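Local coordinates for protein cDNA FLJ56608, highly similar to Homo sapiens chloride channel, calcium activated, family member 1 (CLCA1), mRNA (Homo sapiens, PDB 6PYO) that probably helps mediate calcium-activated chloride conductance and regulate mucus production, represented here by its calcium-binding von Willebrand factor type A (VWA) domain, at residues 5-10 with 106-111; 35-40 with 69-74; 43-48 with 61-66; 114-119 with 140-145; 134-139 with 149-154. All coordinates share one frame; numbering follows the deposited sequence.

Contact 1: 5-10 with 106-111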
# COMPACT_ATOMS: atom_id res chain seq x y z
N GLY A 5 9.29 2.84 -18.65
CA GLY A 5 10.05 1.96 -17.80
C GLY A 5 10.32 2.46 -16.40
O GLY A 5 11.29 1.99 -15.76
N GLN A 6 9.50 3.39 -15.90
CA GLN A 6 9.53 3.85 -14.52
C GLN A 6 8.51 3.09 -13.69
O GLN A 6 7.36 2.89 -14.10
CB GLN A 6 9.27 5.35 -14.43
CG GLN A 6 10.23 6.15 -15.31
CD GLN A 6 9.64 7.49 -15.75
OE1 GLN A 6 8.44 7.57 -16.05
NE2 GLN A 6 10.48 8.51 -15.83
N ARG A 7 8.98 2.62 -12.55
CA ARG A 7 8.14 1.92 -11.60
C ARG A 7 7.03 2.83 -11.12
O ARG A 7 7.26 4.00 -10.88
CB ARG A 7 9.00 1.49 -10.40
CG ARG A 7 8.25 0.69 -9.33
CD ARG A 7 9.22 0.29 -8.22
NE ARG A 7 8.84 -0.94 -7.56
CZ ARG A 7 9.50 -1.45 -6.54
NH1 ARG A 7 10.54 -0.80 -6.05
NH2 ARG A 7 9.11 -2.57 -5.98
N ILE A 8 5.84 2.27 -10.94
CA ILE A 8 4.72 2.93 -10.31
C ILE A 8 4.38 2.15 -9.05
O ILE A 8 4.13 0.96 -9.12
CB ILE A 8 3.47 2.99 -11.22
CG1 ILE A 8 3.78 3.76 -12.50
CG2 ILE A 8 2.30 3.55 -10.37
CD1 ILE A 8 2.76 3.52 -13.58
N VAL A 9 4.34 2.82 -7.91
CA VAL A 9 4.13 2.15 -6.63
C VAL A 9 3.22 3.02 -5.80
O VAL A 9 3.41 4.23 -5.75
CB VAL A 9 5.45 1.90 -5.86
CG1 VAL A 9 5.24 0.93 -4.70
CG2 VAL A 9 6.49 1.35 -6.75
N CYS A 10 2.24 2.41 -5.15
CA CYS A 10 1.39 3.08 -4.20
C CYS A 10 1.49 2.33 -2.88
O CYS A 10 1.19 1.14 -2.82
CB CYS A 10 -0.07 3.16 -4.67
SG CYS A 10 -0.92 4.47 -3.70
N GLY A 106 0.78 -3.64 -14.35
CA GLY A 106 2.19 -3.55 -14.07
C GLY A 106 2.60 -2.53 -13.03
O GLY A 106 3.79 -2.43 -12.73
N SER A 107 1.66 -1.76 -12.48
CA SER A 107 1.92 -0.96 -11.29
C SER A 107 1.92 -1.86 -10.05
O SER A 107 1.44 -2.99 -10.07
CB SER A 107 0.89 0.16 -11.15
OG SER A 107 -0.36 -0.34 -10.74
N GLU A 108 2.53 -1.36 -8.99
CA GLU A 108 2.65 -2.07 -7.73
C GLU A 108 1.92 -1.36 -6.59
O GLU A 108 1.94 -0.13 -6.49
CB GLU A 108 4.12 -2.24 -7.39
CG GLU A 108 4.92 -3.11 -8.41
CD GLU A 108 6.41 -3.03 -8.18
OE1 GLU A 108 6.91 -3.72 -7.26
OE2 GLU A 108 7.09 -2.23 -8.89
N ILE A 109 1.29 -2.15 -5.73
CA ILE A 109 0.78 -1.72 -4.42
C ILE A 109 1.63 -2.41 -3.34
O ILE A 109 1.93 -3.61 -3.44
CB ILE A 109 -0.71 -2.07 -4.27
CG1 ILE A 109 -1.59 -1.03 -4.96
CG2 ILE A 109 -1.05 -2.18 -2.81
CD1 ILE A 109 -1.33 -0.85 -6.40
N VAL A 110 2.09 -1.64 -2.37
CA VAL A 110 2.71 -2.19 -1.16
C VAL A 110 1.64 -2.04 -0.07
O VAL A 110 1.39 -0.93 0.42
CB VAL A 110 4.02 -1.49 -0.80
CG1 VAL A 110 4.60 -2.08 0.48
CG2 VAL A 110 5.06 -1.65 -1.97
N LEU A 111 1.02 -3.16 0.30
CA LEU A 111 -0.07 -3.20 1.28
C LEU A 111 0.49 -3.59 2.64
O LEU A 111 0.89 -4.75 2.85
CB LEU A 111 -1.14 -4.20 0.83
CG LEU A 111 -2.38 -4.35 1.73
CD1 LEU A 111 -2.96 -2.97 2.06
CD2 LEU A 111 -3.39 -5.23 1.02
O HOH W 1 5.81 -0.79 -11.31
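The guanidinium of Arg-7 meets the carboxylate of Glu-108 at its edge, with the two planes turned 29° apart. The grip is side-on: NE of Arg-7 lies 2.5 Å from OE2 of Glu-108, short as modelled, and NH2 of Arg-7 donates to OE1 of Glu-108 at 2.8 Å. Both acceptors lie in or near the guanidinium plane, but OE2 is met from above the carboxylate plane. With CG of Arg-7 opposite its own backbone N (chi1 -178°) and the chain extended to NE, the arginine reaches the acid roughly at right angles. Arg-7 also bridges to Glu-41, and Glu-108 OE1 accepts from His-135, so the pair belongs to a larger polar cluster. A leucine in place of Arg-7 would probably leave the Glu-108 carboxylate with His-135 but without this cation, and Glu-41 without its positive partner. Beside the salt bridge a water accepts from Ile-8 N at 3.1 Å and lies close to Gly-106 O and Glu-108 OE2. Beyond it the backbones zip up as parallel strands: Glu-108 N to Ile-8 O (2.8 Å), Cys-10 N to Glu-108 O (2.9 Å) and Val-110 N to Cys-10 O (3.0 Å). Val-9 CG1 touches Val-110 CG2 at 3.8 Å on the face that bears Glu-108. These are the adjoining strands 8-14 and 108-113 inside the VWA sheet, flanked by strands 45-51 and 133-138. Phe-35 of helix 24-39 packs on Arg-7 and Val-9, while helix 87-99 packs on Ile-8, Cys-10 and Ile-109.

Contact 2: 35-40 with 69-74; sequences FLLQTV and DRDTLA
Leu-36 pushes its CD1 methyl against the backbone of helix 67-74, 3.6 Å from Ala-74 CA and 3.8 Å from Leu-73 CB; its side chain crosses that of Leu-73 at about a right angle. Next to it, CD2 of Leu-37 rests on the methyl of Ala-74 (CD2 to CB 3.8 Å); CD2 of Leu-37 also skirts Asp-71 OD1. Outward from here lies Arg-70. Its CB, CG and CD run past the carbonyl O of Leu-36, CG lying anti to the arginine's own carbonyl carbon (chi1 -53°), and the chain stays extended to NE. NH1 donates to Leu-36 O at 2.9 Å, from above the carbonyl plane. NH1 and NH2 together clasp Val-40 O end-on, each at 2.9 Å, with that oxygen exactly in the guanidinium plane. Three bonds thus fix the rotation of the group at the C-terminal end of helix 24-39, where a positive charge would probably be favoured by the helix dipole. A methionine replacing Arg-70, having no guanidinium, would probably leave Val-40 O and Leu-36 O without these donors and the turn after the helix freer to move. The two helices run nearly antiparallel, at 155° and 8.6 Å between the axes of their short segments. Both lie against one side of the VWA sheet: Leu-36 reaches Leu-11 and Met-48, while Leu-73 settles on Val-46, Met-48 and Ile-62.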
# COMPACT_ATOMS: atom_id res chain seq x y z
N PHE A 35 11.34 1.40 2.98
CA PHE A 35 10.99 1.44 1.57
C PHE A 35 11.24 2.82 0.98
O PHE A 35 11.84 2.95 -0.10
CB PHE A 35 9.56 1.05 1.35
CG PHE A 35 9.19 0.94 -0.07
CD1 PHE A 35 9.66 -0.12 -0.86
CD2 PHE A 35 8.36 1.88 -0.64
CE1 PHE A 35 9.31 -0.23 -2.18
CE2 PHE A 35 8.00 1.77 -1.97
CZ PHE A 35 8.48 0.73 -2.74
N LEU A 36 10.75 3.86 1.66
CA LEU A 36 10.78 5.22 1.09
C LEU A 36 12.18 5.81 1.09
O LEU A 36 12.58 6.47 0.13
CB LEU A 36 9.82 6.13 1.87
CG LEU A 36 8.34 5.82 1.71
CD1 LEU A 36 7.47 6.68 2.61
CD2 LEU A 36 7.96 6.03 0.24
N LEU A 37 12.93 5.62 2.15
CA LEU A 37 14.23 6.26 2.29
C LEU A 37 15.37 5.47 1.66
O LEU A 37 16.38 6.07 1.31
CB LEU A 37 14.54 6.50 3.76
CG LEU A 37 13.51 7.33 4.54
CD1 LEU A 37 13.98 7.63 5.97
CD2 LEU A 37 13.14 8.64 3.88
N GLN A 38 15.22 4.15 1.47
CA GLN A 38 16.34 3.37 0.98
C GLN A 38 16.01 2.50 -0.22
O GLN A 38 16.83 2.38 -1.13
CB GLN A 38 16.90 2.49 2.13
CG GLN A 38 18.06 3.15 2.87
CD GLN A 38 18.13 2.74 4.33
OE1 GLN A 38 17.42 3.29 5.17
NE2 GLN A 38 19.01 1.79 4.64
N THR A 39 14.82 1.92 -0.27
CA THR A 39 14.58 0.87 -1.25
C THR A 39 14.11 1.41 -2.60
O THR A 39 14.69 1.04 -3.63
CB THR A 39 13.58 -0.13 -0.66
OG1 THR A 39 14.06 -0.49 0.64
CG2 THR A 39 13.44 -1.42 -1.55
N VAL A 40 13.09 2.28 -2.63
CA VAL A 40 12.51 2.65 -3.91
C VAL A 40 13.58 3.40 -4.70
O VAL A 40 14.36 4.16 -4.13
CB VAL A 40 11.19 3.41 -3.72
CG1 VAL A 40 11.41 4.81 -3.23
CG2 VAL A 40 10.37 3.42 -5.02
N ASP A 69 12.23 14.27 -1.84
CA ASP A 69 11.01 13.53 -2.20
C ASP A 69 10.79 12.34 -1.26
O ASP A 69 9.68 12.09 -0.79
CB ASP A 69 11.06 13.02 -3.63
CG ASP A 69 11.29 14.10 -4.65
OD1 ASP A 69 10.61 15.16 -4.53
OD2 ASP A 69 12.12 13.85 -5.59
N ARG A 70 11.86 11.58 -0.98
CA ARG A 70 11.72 10.49 -0.03
C ARG A 70 11.22 11.01 1.31
O ARG A 70 10.31 10.43 1.91
CB ARG A 70 13.05 9.78 0.16
CG ARG A 70 13.69 9.33 -1.15
CD ARG A 70 14.99 8.60 -0.88
NE ARG A 70 15.59 8.14 -2.13
CZ ARG A 70 15.26 7.00 -2.70
NH1 ARG A 70 14.34 6.24 -2.12
NH2 ARG A 70 15.82 6.64 -3.85
N ASP A 71 11.85 12.08 1.80
CA ASP A 71 11.52 12.64 3.11
C ASP A 71 10.09 13.13 3.18
O ASP A 71 9.40 12.95 4.18
CB ASP A 71 12.44 13.83 3.44
CG ASP A 71 13.71 13.42 4.14
OD1 ASP A 71 13.65 12.45 4.92
OD2 ASP A 71 14.75 14.06 3.91
N THR A 72 9.65 13.83 2.14
CA THR A 72 8.29 14.34 2.16
C THR A 72 7.27 13.20 2.17
O THR A 72 6.21 13.33 2.80
CB THR A 72 8.04 15.27 0.96
OG1 THR A 72 6.68 15.69 0.98
CG2 THR A 72 8.28 14.54 -0.34
N LEU A 73 7.57 12.08 1.51
CA LEU A 73 6.66 10.94 1.62
C LEU A 73 6.73 10.31 2.99
O LEU A 73 5.70 9.93 3.57
CB LEU A 73 6.98 9.89 0.55
CG LEU A 73 6.52 10.28 -0.84
CD1 LEU A 73 7.22 9.56 -1.95
CD2 LEU A 73 5.03 10.05 -0.93
N ALA A 74 7.95 10.19 3.55
CA ALA A 74 8.09 9.51 4.83
C ALA A 74 7.41 10.29 5.96
O ALA A 74 6.88 9.68 6.89
CB ALA A 74 9.57 9.29 5.16

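Contact 3: 43-48 with 61-66; sequences GSWVGM and LIQINS
Gln-63 lies flat over one face of the Trp-45 indole. Its CG is anti to the backbone N (chi1 -155°) and the chain is extended beyond, which carries the side chain across the ring: CB sits 3.7 Å from the centroid of the six-membered ring, a CH-pi contact almost on the normal, and the amide continues over the CE2-CZ2 side of the indole, with NE2 toward NE1 and OE1 nearest CZ2, stacked 16° from the ring plane. The amide is held in this orientation at both ends. NE2 of Gln-63 donates to Gly-43 O at 3.2 Å, and OE1 of Gln-63 accepts from Asn-65 ND2 at 3.1 Å, the donor standing well above the carbonyl plane. The indole NE1 bonds to Gln-6, and Lys-101 makes a cation-pi contact with the ring. The backbones form the open end of the beta hairpin of strands 45-51 and 55-63, the latter an outermost strand of the sheet; Trp-45 and Gln-63 are a non-hydrogen-bonded pair, whereas Val-46 and Ile-62 are hydrogen-bonded, with Ile-62 N to Val-46 O at 2.8 Å. On the opposite face from the tryptophan, Val-46 CG2 touches Ile-64 CG1 at 3.8 Å, and Leu-73 of helix 67-74 packs on both residues. Leu-61, with CG anti to its carbonyl carbon (chi1 -72°), brings CD2 to 3.5 Å from Gly-47 N; a side chain on that glycine would be tight against the same methyl.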
# COMPACT_ATOMS: atom_id res chain seq x y z
N GLY A 43 13.64 7.80 -9.88
CA GLY A 43 12.82 7.85 -11.07
C GLY A 43 11.50 7.15 -10.96
O GLY A 43 10.64 7.32 -11.84
N SER A 44 11.28 6.42 -9.88
CA SER A 44 9.98 5.81 -9.63
C SER A 44 8.92 6.85 -9.28
O SER A 44 9.20 7.85 -8.61
CB SER A 44 10.09 4.86 -8.46
OG SER A 44 11.02 3.86 -8.74
N TRP A 45 7.67 6.57 -9.73
CA TRP A 45 6.49 7.29 -9.31
C TRP A 45 5.91 6.60 -8.10
O TRP A 45 5.73 5.38 -8.10
CB TRP A 45 5.47 7.34 -10.47
CG TRP A 45 5.99 8.18 -11.60
CD1 TRP A 45 6.72 7.76 -12.69
CD2 TRP A 45 5.86 9.60 -11.73
NE1 TRP A 45 7.02 8.85 -13.50
CE2 TRP A 45 6.51 9.98 -12.92
CE3 TRP A 45 5.24 10.58 -10.95
CZ2 TRP A 45 6.55 11.32 -13.34
CZ3 TRP A 45 5.29 11.89 -11.36
CH2 TRP A 45 5.95 12.24 -12.54
N VAL A 46 5.56 7.37 -7.07
CA VAL A 46 5.23 6.80 -5.78
C VAL A 46 4.10 7.61 -5.17
O VAL A 46 4.21 8.83 -5.04
CB VAL A 46 6.44 6.77 -4.81
CG1 VAL A 46 5.97 6.30 -3.43
CG2 VAL A 46 7.51 5.86 -5.36
N GLY A 47 3.04 6.91 -4.77
CA GLY A 47 1.92 7.54 -4.09
C GLY A 47 1.71 6.87 -2.75
O GLY A 47 2.34 5.86 -2.42
N MET A 48 0.81 7.45 -1.96
CA MET A 48 0.62 6.95 -0.61
C MET A 48 -0.82 7.17 -0.18
O MET A 48 -1.33 8.31 -0.19
CB MET A 48 1.59 7.60 0.38
CG MET A 48 1.25 7.27 1.85
SD MET A 48 2.44 7.93 3.07
CE MET A 48 3.89 8.18 2.05
N LEU A 61 0.75 10.52 -6.92
CA LEU A 61 2.01 10.04 -7.47
C LEU A 61 3.00 11.19 -7.52
O LEU A 61 2.72 12.23 -8.12
CB LEU A 61 1.79 9.47 -8.86
CG LEU A 61 1.07 8.13 -8.96
CD1 LEU A 61 1.12 7.72 -10.44
CD2 LEU A 61 1.70 7.08 -8.05
N ILE A 62 4.13 11.03 -6.85
CA ILE A 62 5.26 11.91 -7.08
C ILE A 62 6.49 11.07 -7.42
O ILE A 62 6.59 9.89 -7.05
CB ILE A 62 5.52 12.84 -5.88
CG1 ILE A 62 6.02 12.06 -4.67
CG2 ILE A 62 4.27 13.60 -5.47
CD1 ILE A 62 7.15 12.82 -3.93
N GLN A 63 7.39 11.67 -8.17
CA GLN A 63 8.55 10.97 -8.67
C GLN A 63 9.71 11.12 -7.66
O GLN A 63 9.88 12.18 -7.05
CB GLN A 63 8.94 11.52 -10.04
CG GLN A 63 9.72 10.51 -10.87
CD GLN A 63 10.05 11.08 -12.18
OE1 GLN A 63 10.01 12.30 -12.35
NE2 GLN A 63 10.35 10.23 -13.16
N ILE A 64 10.44 10.03 -7.45
CA ILE A 64 11.59 10.04 -6.54
C ILE A 64 12.81 10.44 -7.37
O ILE A 64 13.31 9.65 -8.16
CB ILE A 64 11.81 8.67 -5.90
CG1 ILE A 64 10.56 8.19 -5.16
CG2 ILE A 64 13.05 8.75 -4.93
CD1 ILE A 64 10.00 9.19 -4.25
N ASN A 65 13.28 11.68 -7.19
CA ASN A 65 14.49 12.16 -7.85
C ASN A 65 15.49 12.76 -6.88
O ASN A 65 16.61 13.05 -7.29
CB ASN A 65 14.14 13.20 -8.90
CG ASN A 65 13.40 12.60 -10.05
OD1 ASN A 65 13.92 11.74 -10.78
ND2 ASN A 65 12.16 13.04 -10.22
N SER A 66 15.10 12.95 -5.63
CA SER A 66 15.85 13.69 -4.63
C SER A 66 15.48 13.09 -3.28
O SER A 66 14.40 12.52 -3.11
CB SER A 66 15.50 15.20 -4.67
OG SER A 66 14.31 15.45 -3.95

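Contact 4: 114-119 with 140-145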
# COMPACT_ATOMS: atom_id res chain seq x y z
N ASP A 114 -2.32 -5.38 9.22
CA ASP A 114 -2.45 -6.59 10.04
C ASP A 114 -3.36 -7.63 9.40
O ASP A 114 -3.41 -8.77 9.87
CB ASP A 114 -2.91 -6.27 11.48
CG ASP A 114 -4.27 -5.59 11.59
OD1 ASP A 114 -5.16 -5.75 10.74
OD2 ASP A 114 -4.43 -4.88 12.58
N GLY A 115 -4.08 -7.27 8.34
CA GLY A 115 -4.88 -8.23 7.61
C GLY A 115 -6.18 -8.65 8.26
O GLY A 115 -6.85 -9.54 7.74
N GLU A 116 -6.59 -8.00 9.35
CA GLU A 116 -7.80 -8.37 10.08
C GLU A 116 -9.00 -7.71 9.42
O GLU A 116 -9.57 -6.73 9.90
CB GLU A 116 -7.64 -7.96 11.54
CG GLU A 116 -6.55 -8.76 12.18
CD GLU A 116 -6.18 -8.30 13.55
OE1 GLU A 116 -6.84 -7.38 14.05
OE2 GLU A 116 -5.22 -8.88 14.14
N ASP A 117 -9.38 -8.28 8.28
CA ASP A 117 -10.44 -7.76 7.41
C ASP A 117 -11.04 -8.94 6.66
O ASP A 117 -10.32 -9.65 5.95
CB ASP A 117 -9.88 -6.74 6.44
CG ASP A 117 -10.93 -6.13 5.54
OD1 ASP A 117 -12.13 -6.54 5.58
OD2 ASP A 117 -10.55 -5.22 4.78
N ASN A 118 -12.35 -9.17 6.83
CA ASN A 118 -13.02 -10.32 6.23
C ASN A 118 -13.86 -9.93 5.02
O ASN A 118 -14.70 -10.71 4.55
CB ASN A 118 -13.87 -11.06 7.28
CG ASN A 118 -14.97 -10.19 7.88
OD1 ASN A 118 -14.91 -8.96 7.83
ND2 ASN A 118 -15.98 -10.83 8.45
N THR A 119 -13.65 -8.73 4.50
CA THR A 119 -14.38 -8.25 3.33
C THR A 119 -13.49 -8.10 2.10
O THR A 119 -13.90 -7.46 1.13
CB THR A 119 -15.05 -6.92 3.64
OG1 THR A 119 -14.11 -5.85 3.47
CG2 THR A 119 -15.58 -6.91 5.08
N GLY A 140 0.37 -8.41 11.67
CA GLY A 140 -0.13 -9.15 12.79
C GLY A 140 -0.18 -10.61 12.43
O GLY A 140 0.07 -11.00 11.28
N PRO A 141 -0.53 -11.46 13.41
CA PRO A 141 -0.61 -12.91 13.17
C PRO A 141 -1.99 -13.41 12.80
O PRO A 141 -2.13 -14.59 12.44
CB PRO A 141 -0.17 -13.49 14.52
CG PRO A 141 -0.78 -12.51 15.51
CD PRO A 141 -0.75 -11.13 14.83
N SER A 142 -3.02 -12.56 12.87
CA SER A 142 -4.39 -12.97 12.59
C SER A 142 -4.85 -12.49 11.22
O SER A 142 -6.04 -12.22 11.03
CB SER A 142 -5.33 -12.45 13.68
OG SER A 142 -4.74 -12.61 14.96
N ALA A 143 -3.92 -12.38 10.27
CA ALA A 143 -4.27 -11.96 8.92
C ALA A 143 -5.28 -12.91 8.30
O ALA A 143 -5.08 -14.13 8.31
CB ALA A 143 -3.01 -11.90 8.05
N ALA A 144 -6.34 -12.36 7.72
CA ALA A 144 -7.24 -13.17 6.91
C ALA A 144 -6.43 -13.95 5.85
O ALA A 144 -5.33 -13.52 5.48
CB ALA A 144 -8.29 -12.25 6.24
N GLN A 145 -7.05 -14.97 5.22
CA GLN A 145 -6.44 -15.69 4.09
C GLN A 145 -6.51 -14.91 2.77
O GLN A 145 -5.60 -15.02 1.92
CB GLN A 145 -7.12 -17.06 3.92
CG GLN A 145 -6.76 -17.83 2.64
CD GLN A 145 -5.32 -18.35 2.61
OE1 GLN A 145 -4.63 -18.40 3.63
NE2 GLN A 145 -4.86 -18.74 1.42
O HOH W 2 -3.27 -9.61 12.29
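Glu-116 reaches across to Ser-142. From CB the chain sets out with CG beside the glutamate's own backbone N (chi1 -65°); CG passes 3.7 Å from Ser-142 O, and the extended chain brings OE2 to 3.6 Å from Ser-142 CB. At the tip OE2 of Glu-116 accepts a hydrogen bond from a water at 2.8 Å and also forms a salt bridge with Arg-24. That water donates as well to Asp-114 O and accepts from Ser-142 N at 3.0 Å, so it stitches both loops together. The direct backbone link is Ala-144 N to Gly-115 O, 2.9 Å, with the donor well above the carbonyl plane. Gly-115 has no side chain, and a CB there would clash with Ala-143 CB. Ala-144 CB rests 3.3 Å from Asp-117 O. Asp-114 and Asp-117 each close an Asx turn with OD1. Their other oxygens bond to Ser-18 and Ile-87 N. Ser-16, Ser-18 and Thr-85 bind the calcium ion, about 4 Å from the Asp-114 side chain, in the manner of a metal-ion-dependent adhesion site. Arg-24, paired with both Glu-116 and Asp-114, probably offsets their negative charge and helps hold Asp-114 beside the calcium ion.

Contact 5: 134-139 with 149-154; sequences IHTVAL and ELSKMT
OG1 of Thr-154 is gripped twice: it accepts from Ile-134 N at 2.9 Å in a nearly straight bond (166°) and donates to Leu-150 O, also at 2.9 Å. The contact belongs to a beta-alpha-beta unit of the Rossmann-like VWA fold, in which strand 133-138 leads through helix 145-152 to strand 158-159, and the helix here docks against the first strand. OG1 of Thr-154 sits between its backbone N and carbonyl carbon (chi1 61°), facing the strand on one hand and its own helix on the other, so a single hydroxyl ties Ile-134 N to Leu-150 O of the helix. Its methyl, CG2, meanwhile lies 3.8 Å from Ile-134 CD1. That isoleucine methyl also approaches Leu-150 CD2 at 4.1 Å, and Val-127 of helix 124-130 packs on both Ile-134 and Thr-154, closing a buried apolar patch. Leu-150 reaches on to Leu-111 of the neighbouring strand 108-113. One helical turn before Thr-154, Ser-151 meets Thr-136, two residues along the strand from Ile-134: OG1 to OG is a 2.7 Å hydrogen bond in which either could be the donor. Strand 158-159 lies alongside, with Gln-158 touching both of these side chains. Ser-151 OG also lies 3.1 Å from Ile-134 O, and the backbone comes close at the same place, where CA of Ser-151 points a C-H at Ile-134 O from 3.4 Å.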
# COMPACT_ATOMS: atom_id res chain seq x y z
N ILE A 134 0.15 -6.74 -6.22
CA ILE A 134 -0.04 -6.40 -4.81
C ILE A 134 0.97 -7.16 -3.96
O ILE A 134 0.89 -8.39 -3.81
CB ILE A 134 -1.48 -6.67 -4.36
CG1 ILE A 134 -2.48 -5.89 -5.22
CG2 ILE A 134 -1.66 -6.22 -2.94
CD1 ILE A 134 -3.86 -6.50 -5.25
N HIS A 135 1.94 -6.44 -3.39
CA HIS A 135 2.81 -6.94 -2.33
C HIS A 135 2.10 -6.71 -1.00
O HIS A 135 1.54 -5.63 -0.77
CB HIS A 135 4.14 -6.19 -2.34
CG HIS A 135 4.78 -6.10 -3.69
ND1 HIS A 135 5.28 -7.21 -4.35
CD2 HIS A 135 5.06 -5.04 -4.48
CE1 HIS A 135 5.81 -6.84 -5.50
NE2 HIS A 135 5.65 -5.53 -5.63
N THR A 136 2.10 -7.73 -0.15
CA THR A 136 1.47 -7.65 1.16
C THR A 136 2.52 -7.89 2.23
O THR A 136 3.36 -8.79 2.10
CB THR A 136 0.31 -8.65 1.28
OG1 THR A 136 0.78 -10.00 1.08
CG2 THR A 136 -0.76 -8.36 0.26
N VAL A 137 2.51 -7.05 3.26
CA VAL A 137 3.28 -7.24 4.47
C VAL A 137 2.25 -7.38 5.60
O VAL A 137 1.52 -6.42 5.92
CB VAL A 137 4.27 -6.10 4.74
CG1 VAL A 137 5.22 -6.50 5.86
CG2 VAL A 137 5.07 -5.78 3.49
N ALA A 138 2.17 -8.58 6.16
CA ALA A 138 1.28 -8.87 7.27
C ALA A 138 1.95 -8.43 8.57
O ALA A 138 3.04 -8.90 8.88
CB ALA A 138 0.95 -10.36 7.30
N LEU A 139 1.32 -7.52 9.30
CA LEU A 139 1.95 -6.97 10.50
C LEU A 139 1.37 -7.56 11.78
O LEU A 139 1.85 -7.26 12.88
CB LEU A 139 1.80 -5.44 10.49
CG LEU A 139 2.56 -4.83 9.30
CD1 LEU A 139 2.17 -3.43 9.00
CD2 LEU A 139 4.08 -4.93 9.55
N GLU A 149 -4.08 -14.20 -0.61
CA GLU A 149 -4.63 -14.39 -1.95
C GLU A 149 -4.51 -13.13 -2.81
O GLU A 149 -4.38 -13.23 -4.03
CB GLU A 149 -6.08 -14.86 -1.89
CG GLU A 149 -6.23 -16.32 -1.37
CD GLU A 149 -5.43 -17.36 -2.16
OE1 GLU A 149 -5.56 -17.39 -3.41
OE2 GLU A 149 -4.67 -18.14 -1.54
N LEU A 150 -4.56 -11.94 -2.20
CA LEU A 150 -4.29 -10.73 -2.96
C LEU A 150 -2.93 -10.82 -3.64
O LEU A 150 -2.79 -10.50 -4.82
CB LEU A 150 -4.32 -9.50 -2.05
CG LEU A 150 -5.68 -8.96 -1.64
CD1 LEU A 150 -5.51 -7.79 -0.66
CD2 LEU A 150 -6.49 -8.51 -2.84
N SER A 151 -1.90 -11.22 -2.87
CA SER A 151 -0.59 -11.39 -3.47
C SER A 151 -0.57 -12.50 -4.53
O SER A 151 -0.09 -12.31 -5.66
CB SER A 151 0.45 -11.69 -2.39
OG SER A 151 0.69 -10.56 -1.60
N LYS A 152 -1.05 -13.69 -4.17
CA LYS A 152 -0.94 -14.83 -5.07
C LYS A 152 -1.59 -14.55 -6.42
O LYS A 152 -1.05 -14.95 -7.46
CB LYS A 152 -1.57 -16.07 -4.43
CG LYS A 152 -0.66 -16.70 -3.39
CD LYS A 152 -1.17 -18.06 -2.93
CE LYS A 152 0.01 -18.99 -2.61
NZ LYS A 152 1.06 -18.32 -1.78
N MET A 153 -2.71 -13.86 -6.44
CA MET A 153 -3.43 -13.69 -7.70
C MET A 153 -2.90 -12.54 -8.54
O MET A 153 -3.42 -12.31 -9.65
CB MET A 153 -4.90 -13.44 -7.43
CG MET A 153 -5.16 -12.09 -6.77
SD MET A 153 -6.72 -11.96 -5.86
CE MET A 153 -7.82 -11.51 -7.17
N THR A 154 -1.94 -11.77 -8.04
CA THR A 154 -1.41 -10.64 -8.79
C THR A 154 0.07 -10.76 -9.04
O THR A 154 0.63 -9.89 -9.72
CB THR A 154 -1.67 -9.32 -8.05
OG1 THR A 154 -1.01 -9.37 -6.79
CG2 THR A 154 -3.11 -9.10 -7.87

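In the fold
Contacts 1 and 5 are buried and adjoin in the sheet, where strand 108-113 neighbours strand 133-138 and His-135 bonds to Glu-108. Contacts 2 and 3 are only partly buried and sit together at the strand 55-63 side, their centres about 9 Å apart; contact 3 shares the sheet with contact 1 through strands 8-14 and 45-51. Contact 4, also partly buried, lies among the loops at the Ser-16, Ser-18 and Thr-85 calcium site. Chemistry follows place: a parallel strand pair with a salt bridge in contact 1, an antiparallel hairpin with an amide-on-indole stack in contact 3, helix packing with an arginine clasp in contact 2, hydroxyls in contact 5, and carboxylates with water in contact 4.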